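Local coordinates for protein coenzyme A transferase (Yersinia pestis, PDB 3QLI) that belongs to the acetyl-CoA hydrolase/transferase family, binds coenzyme A and probably transfers it between carboxylic acids such as acetate, at residues R215-E220 against V242-N247. Numbering follows the deposited sequence.
Sequences RSAIPE and VGALPN
The methyl of Ala244, at the start of helix 244-252, is set against the extended backbone of Arg215, Ser216 and Ala217, and it carries nearly the whole contact. Ala244 CB lies 3.5 Å from Arg215 O and 4.1 Å from Ser216 O, a pair of consecutive carbonyl oxygens touched by one methyl carbon. The same CB also touches the main chain of the loop, 3.9 Å from Ala217 CA, and meets the Ala217 methyl from its flank, with Ala217 CB 4.1 Å from Ala244 CB. No hydrogen bond joins the two segments; the contact is van der Waals packing, small at 106 Å² and lying at the surface. Only the Ala244 methyl lies between the two backbones, which lets the CA atoms of Ala217 and Ala244 come to 5.3 Å. Arg215 meets Ala244 through its carbonyl, while its guanidinium is directed away from segment 242-247. Gly243 is the N-cap residue, and its carbonyl starts the helical bonding by accepting Asn247 N (Asn247 N to Gly243 O 3.2 Å). Its phi of 128° would press a beta carbon into the carbonyl O of Val242, so the conformation calls for glycine. Arg215, Val242 and Ala244 all contact coenzyme A in the ligand-bound protein, though none is bound to this chain in the model, so the contact places two parts of that site side by side; the side chains of Arg393 and Leu339, of the same site, lie about 9 and 10 Å from that of Arg215. Segment 215-220 runs from the loop after strand 201-204 into helix 220-230, whose Tyr221 touches both Ala244 and Leu245; helix 244-252 follows strand 237-240 of the mixed sheet.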
loop_
_atom_site.group_PDB
_atom_site.type_symbol
_atom_site.label_atom_id
_atom_site.label_comp_id
_atom_site.label_asym_id
_atom_site.label_seq_id
_atom_site.Cartn_x
_atom_site.Cartn_y
_atom_site.Cartn_z
ATOM N N ARG A 215 28.831 -10.321 5.794
ATOM C CA ARG A 215 28.566 -11.691 5.360
ATOM C C ARG A 215 29.194 -11.988 3.999
ATOM O O ARG A 215 29.295 -11.105 3.144
ATOM C CB ARG A 215 27.061 -11.979 5.327
ATOM C CG ARG A 215 26.409 -12.049 6.707
ATOM C CD ARG A 215 24.972 -12.552 6.631
ATOM N NE ARG A 215 24.874 -13.812 5.894
ATOM C CZ ARG A 215 25.226 -14.998 6.384
ATOM N NH1 ARG A 215 25.707 -15.095 7.617
ATOM N NH2 ARG A 215 25.103 -16.089 5.638
ATOM N N SER A 216 29.626 -13.231 3.816
ATOM C CA SER A 216 30.248 -13.649 2.567
ATOM C C SER A 216 29.214 -13.665 1.447
ATOM O O SER A 216 28.043 -13.967 1.680
ATOM C CB SER A 216 30.872 -15.035 2.727
ATOM O OG SER A 216 29.909 -15.961 3.207
ATOM N N ALA A 217 29.644 -13.326 0.236
ATOM C CA ALA A 217 28.750 -13.367 -0.916
ATOM C C ALA A 217 28.569 -14.799 -1.402
ATOM O O ALA A 217 29.469 -15.627 -1.264
ATOM C CB ALA A 217 29.288 -12.494 -2.036
ATOM N N ILE A 218 27.399 -15.098 -1.957
ATOM C CA ILE A 218 27.198 -16.380 -2.618
ATOM C C ILE A 218 27.442 -16.215 -4.112
ATOM O O ILE A 218 27.440 -15.095 -4.632
ATOM C CB ILE A 218 25.798 -16.968 -2.347
ATOM C CG1 ILE A 218 24.702 -16.020 -2.837
ATOM C CG2 ILE A 218 25.623 -17.258 -0.863
ATOM C CD1 ILE A 218 23.299 -16.493 -2.486
ATOM N N PRO A 219 27.681 -17.326 -4.815
ATOM C CA PRO A 219 27.980 -17.181 -6.241
ATOM C C PRO A 219 26.875 -16.437 -7.011
ATOM O O PRO A 219 27.189 -15.616 -7.876
ATOM C CB PRO A 219 28.105 -18.634 -6.720
ATOM C CG PRO A 219 28.479 -19.408 -5.483
ATOM C CD PRO A 219 27.740 -18.729 -4.363
ATOM N N GLU A 220 25.610 -16.726 -6.712
ATOM C CA GLU A 220 24.492 -16.141 -7.470
ATOM C C GLU A 220 24.512 -14.619 -7.494
ATOM O O GLU A 220 23.948 -14.008 -8.397
ATOM C CB GLU A 220 23.143 -16.618 -6.940
ATOM C CG GLU A 220 22.926 -18.112 -7.072
ATOM C CD GLU A 220 23.353 -18.877 -5.826
ATOM O OE1 GLU A 220 24.468 -18.632 -5.317
ATOM O OE2 GLU A 220 22.561 -19.724 -5.355
ATOM N N VAL A 242 20.774 -3.709 3.293
ATOM C CA VAL A 242 22.105 -4.074 3.761
ATOM C C VAL A 242 22.430 -5.500 3.307
ATOM O O VAL A 242 21.530 -6.262 2.959
ATOM C CB VAL A 242 22.194 -4.003 5.301
ATOM C CG1 VAL A 242 22.063 -2.566 5.786
ATOM C CG2 VAL A 242 21.110 -4.877 5.929
ATOM N N GLY A 243 23.716 -5.845 3.290
ATOM C CA GLY A 243 24.135 -7.197 2.953
ATOM C C GLY A 243 25.195 -7.276 1.871
ATOM O O GLY A 243 25.629 -6.256 1.326
ATOM N N ALA A 244 25.614 -8.499 1.556
ATOM C CA ALA A 244 26.640 -8.718 0.535
ATOM C C ALA A 244 26.152 -8.295 -0.848
ATOM O O ALA A 244 26.920 -7.738 -1.636
ATOM C CB ALA A 244 27.094 -10.183 0.523
ATOM N N LEU A 245 24.879 -8.551 -1.145
ATOM C CA LEU A 245 24.353 -8.240 -2.480
ATOM C C LEU A 245 24.397 -6.735 -2.783
ATOM O O LEU A 245 25.035 -6.309 -3.744
ATOM C CB LEU A 245 22.941 -8.813 -2.671
ATOM C CG LEU A 245 22.260 -8.545 -4.023
ATOM C CD1 LEU A 245 23.191 -8.854 -5.220
ATOM C CD2 LEU A 245 20.938 -9.317 -4.127
ATOM N N PRO A 246 23.731 -5.917 -1.954
ATOM C CA PRO A 246 23.865 -4.464 -2.141
ATOM C C PRO A 246 25.323 -3.985 -2.196
ATOM O O PRO A 246 25.649 -3.137 -3.023
ATOM C CB PRO A 246 23.134 -3.872 -0.919
ATOM C CG PRO A 246 22.743 -5.050 -0.051
ATOM C CD PRO A 246 22.709 -6.251 -0.949
ATOM N N ASN A 247 26.193 -4.510 -1.338
ATOM C CA ASN A 247 27.606 -4.155 -1.426
ATOM C C ASN A 247 28.179 -4.460 -2.811
ATOM O O ASN A 247 28.964 -3.683 -3.359
ATOM C CB ASN A 247 28.417 -4.868 -0.344
ATOM C CG ASN A 247 28.164 -4.299 1.044
ATOM O OD1 ASN A 247 27.366 -3.369 1.217
ATOM N ND2 ASN A 247 28.832 -4.865 2.046
#